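Local coordinates for protein EDTA monooxygenase (PDB 5DQP) that probably acts as an FMN-dependent monooxygenase that takes part in the bacterial breakdown of EDTA, working with a partner flavin reductase, at residues I92-T97 against G121-T126; A150-E155 against K190-A195. All coordinates share one frame; numbering follows the deposited sequence.

Contact 1 of 2, residues I92-T97 against G121-T126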
loop_
_atom_site.group_PDB
_atom_site.type_symbol
_atom_site.label_atom_id
_atom_site.label_comp_id
_atom_site.label_asym_id
_atom_site.label_seq_id
_atom_site.Cartn_x
_atom_site.Cartn_y
_atom_site.Cartn_z
ATOM N N ILE A 92 6.175 6.521 8.235
ATOM C CA ILE A 92 5.232 7.595 7.979
ATOM C C ILE A 92 5.091 7.680 6.477
ATOM O O ILE A 92 6.090 7.871 5.775
ATOM C CB ILE A 92 5.722 8.935 8.555
ATOM C CG1 ILE A 92 5.867 8.829 10.093
ATOM C CG2 ILE A 92 4.819 10.090 8.096
ATOM C CD1 ILE A 92 6.781 9.922 10.716
ATOM N N VAL A 93 3.865 7.546 5.983
ATOM C CA VAL A 93 3.601 7.529 4.549
ATOM C C VAL A 93 2.751 8.734 4.149
ATOM O O VAL A 93 1.829 9.140 4.868
ATOM C CB VAL A 93 2.947 6.196 4.138
ATOM C CG1 VAL A 93 3.887 5.047 4.513
ATOM C CG2 VAL A 93 1.629 5.999 4.838
ATOM N N THR A 94 3.087 9.318 3.007
ATOM C CA THR A 94 2.352 10.447 2.461
ATOM C C THR A 94 1.198 9.963 1.599
ATOM O O THR A 94 1.395 9.134 0.702
ATOM C CB THR A 94 3.282 11.327 1.622
ATOM O OG1 THR A 94 4.315 11.842 2.451
ATOM C CG2 THR A 94 2.511 12.483 0.973
ATOM N N ALA A 95 0.005 10.513 1.835
ATOM C CA ALA A 95 -1.055 10.353 0.850
ATOM C C ALA A 95 -1.952 11.590 0.853
ATOM O O ALA A 95 -2.165 12.215 1.895
ATOM C CB ALA A 95 -1.875 9.088 1.110
ATOM N N SER A 96 -2.504 11.903 -0.318
ATOM C CA SER A 96 -3.198 13.161 -0.559
ATOM C C SER A 96 -4.666 13.103 -0.142
ATOM O O SER A 96 -5.356 12.111 -0.373
ATOM C CB SER A 96 -3.116 13.514 -2.047
ATOM O OG SER A 96 -3.854 14.696 -2.339
ATOM N N THR A 97 -5.160 14.186 0.446
ATOM C CA THR A 97 -6.601 14.290 0.652
ATOM C C THR A 97 -7.335 14.752 -0.608
ATOM O O THR A 97 -8.575 14.726 -0.642
ATOM C CB THR A 97 -6.919 15.257 1.804
ATOM O OG1 THR A 97 -6.317 16.526 1.535
ATOM C CG2 THR A 97 -6.399 14.703 3.133
ATOM N N GLY A 121 2.333 5.790 10.540
ATOM C CA GLY A 121 1.584 7.028 10.512
ATOM C C GLY A 121 1.301 7.520 9.084
ATOM O O GLY A 121 1.753 6.954 8.085
ATOM N N TRP A 122 0.542 8.611 9.005
ATOM C CA TRP A 122 0.080 9.144 7.730
ATOM C C TRP A 122 0.361 10.639 7.668
ATOM O O TRP A 122 -0.159 11.403 8.482
ATOM C CB TRP A 122 -1.408 8.856 7.537
ATOM C CG TRP A 122 -2.074 9.561 6.383
ATOM C CD1 TRP A 122 -1.568 9.766 5.134
ATOM C CD2 TRP A 122 -3.378 10.172 6.393
ATOM N NE1 TRP A 122 -2.475 10.457 4.358
ATOM C CE2 TRP A 122 -3.592 10.719 5.110
ATOM C CE3 TRP A 122 -4.376 10.303 7.361
ATOM C CZ2 TRP A 122 -4.765 11.388 4.773
ATOM C CZ3 TRP A 122 -5.541 10.964 7.030
ATOM C CH2 TRP A 122 -5.729 11.504 5.748
ATOM N N ASN A 123 1.190 11.046 6.705
ATOM C CA ASN A 123 1.425 12.456 6.388
ATOM C C ASN A 123 0.318 12.895 5.435
ATOM O O ASN A 123 0.333 12.556 4.256
ATOM C CB ASN A 123 2.819 12.630 5.766
ATOM C CG ASN A 123 3.059 14.046 5.246
ATOM O OD1 ASN A 123 3.773 14.254 4.269
ATOM N ND2 ASN A 123 2.467 15.017 5.907
ATOM N N ALA A 124 -0.672 13.626 5.938
ATOM C CA ALA A 124 -1.847 13.960 5.139
ATOM C C ALA A 124 -1.571 15.268 4.409
ATOM O O ALA A 124 -1.404 16.304 5.045
ATOM C CB ALA A 124 -3.081 14.066 6.031
ATOM N N VAL A 125 -1.485 15.224 3.082
ATOM C CA VAL A 125 -1.123 16.409 2.312
ATOM C C VAL A 125 -2.292 16.793 1.404
ATOM O O VAL A 125 -3.236 16.033 1.214
ATOM C CB VAL A 125 0.170 16.207 1.486
ATOM C CG1 VAL A 125 1.363 15.877 2.408
ATOM C CG2 VAL A 125 -0.008 15.126 0.424
ATOM N N THR A 126 -2.234 18.008 0.873
ATOM C CA THR A 126 -3.104 18.390 -0.228
ATOM C C THR A 126 -2.274 18.477 -1.497
ATOM O O THR A 126 -1.047 18.574 -1.454
ATOM C CB THR A 126 -3.808 19.731 0.023
ATOM O OG1 THR A 126 -2.869 20.797 -0.150
ATOM C CG2 THR A 126 -4.402 19.781 1.422
#
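Val93 and Gly121 begin a run of parallel backbone hydrogen bonds in which strand 92-96 lies beside strand 121-125, the short axes 32° apart. Val93 N gives to Gly121 O (3.0 Å), Asn123 N to Val93 O (2.7 Å) and Ala95 N to Asn123 O. Past the strand end, Thr97 N reaches Val125 O at 2.8 Å, and the bond is nearly straight.

Among side-chain bonds, the indole of Trp122 stands out. With CG anti to the backbone N (chi1 169°), the indole runs forward along its own strand, over the Ala124 methyl, and turns its NE1 edge to Ala95; NE1 donates to Ala95 O (3.0 Å) from a position tilted off the carbonyl plane. That oxygen also takes a weak bond from Val125 N. The small methyl of Ala95 lets the indole come this close. Replacing Trp122 by a phenylalanine, which has no ring N-H, would probably leave Ala95 O with the weak Val125 N bond in place of two donors. Thr94, predicted to bind FMN, runs side by side with Asn123; its OG1 is hydrogen-bonded to Leu55 O and lies 3.1 Å from Asn123 OD1, a second acceptor within reach of the same proton.

Apolar contacts fill the rest. Thr94 CG2 meets Val125 CG2 at 3.7 Å, and Thr97 CG2 approaches the benzo part of the indole obliquely. Beta-branched residues suit such extended backbone.

These strands, with helix 102-115 between them, form a right-handed beta-alpha-beta unit of the TIM barrel. Val93, Ala95 and Trp122 face that helix, whereas Ile92, Thr94 and Asn123 meet Phe54 of strand 52-55, and Thr97 packs on helix 143-161.

Contact 2 of 2, residues A150-E155 against K190-A195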
loop_
_atom_site.group_PDB
_atom_site.type_symbol
_atom_site.label_atom_id
_atom_site.label_comp_id
_atom_site.label_asym_id
_atom_site.label_seq_id
_atom_site.Cartn_x
_atom_site.Cartn_y
_atom_site.Cartn_z
ATOM N N ALA A 150 -9.653 18.980 2.725
ATOM C CA ALA A 150 -8.780 18.193 3.585
ATOM C C ALA A 150 -9.366 18.066 4.978
ATOM O O ALA A 150 -9.261 17.009 5.613
ATOM C CB ALA A 150 -7.392 18.824 3.672
ATOM N N GLU A 151 -9.958 19.150 5.476
ATOM C CA GLU A 151 -10.550 19.139 6.795
ATOM C C GLU A 151 -11.707 18.141 6.865
ATOM O O GLU A 151 -11.815 17.377 7.826
ATOM C CB GLU A 151 -10.988 20.551 7.155
ATOM C CG GLU A 151 -11.150 20.813 8.638
ATOM C CD GLU A 151 -12.438 20.221 9.195
ATOM O OE1 GLU A 151 -13.497 20.364 8.535
ATOM O OE2 GLU A 151 -12.387 19.606 10.289
ATOM N N GLU A 152 -12.563 18.109 5.846
ATOM C CA GLU A 152 -13.659 17.142 5.852
ATOM C C GLU A 152 -13.143 15.713 5.689
ATOM O O GLU A 152 -13.634 14.781 6.343
ATOM C CB GLU A 152 -14.668 17.482 4.755
ATOM C CG GLU A 152 -15.988 16.721 4.924
ATOM C CD GLU A 152 -16.963 16.879 3.762
ATOM O OE1 GLU A 152 -17.774 15.947 3.562
ATOM O OE2 GLU A 152 -16.918 17.917 3.050
ATOM N N PHE A 153 -12.147 15.531 4.823
ATOM C CA PHE A 153 -11.496 14.237 4.648
ATOM C C PHE A 153 -10.971 13.694 5.979
ATOM O O PHE A 153 -11.132 12.512 6.289
ATOM C CB PHE A 153 -10.359 14.398 3.626
ATOM C CG PHE A 153 -9.793 13.110 3.116
ATOM C CD1 PHE A 153 -8.934 12.344 3.896
ATOM C CD2 PHE A 153 -10.084 12.678 1.843
ATOM C CE1 PHE A 153 -8.395 11.173 3.411
ATOM C CE2 PHE A 153 -9.559 11.503 1.371
ATOM C CZ PHE A 153 -8.719 10.754 2.143
ATOM N N LEU A 154 -10.305 14.542 6.762
ATOM C CA LEU A 154 -9.748 14.097 8.032
ATOM C C LEU A 154 -10.843 13.741 9.025
ATOM O O LEU A 154 -10.698 12.774 9.784
ATOM C CB LEU A 154 -8.825 15.170 8.607
ATOM C CG LEU A 154 -7.350 15.060 8.198
ATOM C CD1 LEU A 154 -6.795 13.743 8.709
ATOM C CD2 LEU A 154 -7.213 15.122 6.728
ATOM N N GLU A 155 -11.951 14.498 9.036
ATOM C CA GLU A 155 -13.085 14.121 9.877
ATOM C C GLU A 155 -13.643 12.757 9.474
ATOM O O GLU A 155 -13.974 11.934 10.335
ATOM C CB GLU A 155 -14.196 15.163 9.801
ATOM C CG GLU A 155 -13.831 16.562 10.222
ATOM C CD GLU A 155 -15.027 17.513 10.133
ATOM O OE1 GLU A 155 -16.149 17.044 9.831
ATOM O OE2 GLU A 155 -14.847 18.728 10.363
ATOM N N LYS A 190 -20.037 18.653 2.480
ATOM C CA LYS A 190 -19.953 19.310 1.186
ATOM C C LYS A 190 -19.208 18.453 0.174
ATOM O O LYS A 190 -19.527 18.481 -1.017
ATOM C CB LYS A 190 -19.272 20.681 1.309
ATOM C CG LYS A 190 -19.250 21.444 -0.027
ATOM C CD LYS A 190 -18.213 22.572 -0.091
ATOM C CE LYS A 190 -18.634 23.801 0.686
ATOM N NZ LYS A 190 -18.144 25.060 0.028
ATOM N N TYR A 191 -18.201 17.699 0.612
ATOM C CA TYR A 191 -17.351 16.990 -0.331
ATOM C C TYR A 191 -17.547 15.487 -0.337
ATOM O O TYR A 191 -17.261 14.859 -1.355
ATOM C CB TYR A 191 -15.864 17.285 -0.052
ATOM C CG TYR A 191 -15.452 18.710 -0.359
ATOM C CD1 TYR A 191 -15.069 19.085 -1.646
ATOM C CD2 TYR A 191 -15.449 19.677 0.638
ATOM C CE1 TYR A 191 -14.693 20.393 -1.935
ATOM C CE2 TYR A 191 -15.080 20.968 0.369
ATOM C CZ TYR A 191 -14.705 21.326 -0.917
ATOM O OH TYR A 191 -14.333 22.617 -1.165
ATOM N N PHE A 192 -17.987 14.885 0.769
ATOM C CA PHE A 192 -17.958 13.436 0.897
ATOM C C PHE A 192 -19.272 12.952 1.483
ATOM O O PHE A 192 -19.897 13.623 2.304
ATOM C CB PHE A 192 -16.779 12.961 1.772
ATOM C CG PHE A 192 -15.436 13.412 1.264
ATOM C CD1 PHE A 192 -14.896 12.866 0.101
ATOM C CD2 PHE A 192 -14.714 14.389 1.936
ATOM C CE1 PHE A 192 -13.671 13.296 -0.382
ATOM C CE2 PHE A 192 -13.467 14.831 1.452
ATOM C CZ PHE A 192 -12.949 14.286 0.309
ATOM N N LYS A 193 -19.685 11.775 1.024
ATOM C CA LYS A 193 -20.799 11.022 1.581
ATOM C C LYS A 193 -20.278 9.615 1.838
ATOM O O LYS A 193 -19.889 8.920 0.898
ATOM C CB LYS A 193 -21.990 11.006 0.616
ATOM C CG LYS A 193 -23.259 10.453 1.216
ATOM C CD LYS A 193 -24.352 10.248 0.176
ATOM C CE LYS A 193 -25.594 9.604 0.802
ATOM N NZ LYS A 193 -26.629 9.263 -0.222
ATOM N N VAL A 194 -20.244 9.203 3.105
ATOM C CA VAL A 194 -19.617 7.940 3.485
ATOM C C VAL A 194 -20.383 7.324 4.649
ATOM O O VAL A 194 -20.444 7.912 5.729
ATOM C CB VAL A 194 -18.144 8.153 3.881
ATOM C CG1 VAL A 194 -17.563 6.874 4.449
ATOM C CG2 VAL A 194 -17.313 8.705 2.696
ATOM N N ALA A 195 -20.947 6.127 4.458
ATOM C CA ALA A 195 -21.741 5.516 5.514
ATOM C C ALA A 195 -20.870 4.880 6.596
ATOM O O ALA A 195 -21.122 5.079 7.789
ATOM C CB ALA A 195 -22.704 4.480 4.926
#
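A glutamate on helix 143-161 grips the backbone of the turn that leads into strand 193-194, the second arm of a small antiparallel hairpin with strand 187-188. Glu152 reaches out fully extended, CG anti to the backbone N (chi1 -166°), and its carboxylate arrives at two successive amides. OE2 accepts from Tyr191 N at 2.8 Å, on its syn side and only 15° out of the carboxylate plane. OE1 takes Phe192 N at 3.0 Å from well above that plane, and a weak bond from Tyr191 N as well. His187, at the start of the hairpin, also hydrogen-bonds OE1, so the buried acid joins the first arm of the hairpin to its turn. A glutamate fits here because its chain is long enough to cross from the helix and its two oxygens can serve neighbouring N-H groups.

Aromatic rings lie around this polar grip. The Tyr191 ring turns its edge to Glu152 OE2, with CD2 3.3 Å away, a favourable approach for a ring C-H and an acid oxygen. The Phe192 side chain and the glutamate run antiparallel alongside each other, and Glu152 CG sits at the Phe192 ring edge, 4.0 Å from CD2. Beyond it, Phe153 presents an edge to the face of Phe192 in an offset edge-to-face pair, centroids 5.6 Å apart and planes at 79°; Phe153 CD2 and Phe192 CZ approach to 3.6 Å. Pro102 of helix 102-115 touches both phenylalanines.

The arrangement is helix-to-turn packing on the outside of a luciferase-like TIM barrel, where a carboxylate accepts hydrogen bonds from consecutive backbone amides of an excursion and an edge-to-face phenylalanine pair packs the turn against the helix.

In the fold
Contact 1 belongs to the barrel wall and contact 2 to the layer outside it, their centres about 15 Å apart, yet they meet directly. Thr97 OG1 lies 3.3 Å from Ala150 CB, Trp122 CZ3 is 3.5 Å from Leu154 CD1, and Trp122 CH2 is 3.6 Å from Phe153 CE1. Helix 143-161 is thus shared, meeting Thr97 and Trp122 of contact 1 and the 190-195 turn of contact 2. Contact 1 is nearer the predicted FMN site: it includes Thr94, and the side chain of Thr126 comes about 4 Å from that of Tyr147. In contact 2, the Tyr191 side chain is about 9 Å from that of Tyr147, while the backbone of Ala195 hydrogen-bonds to the second subunit.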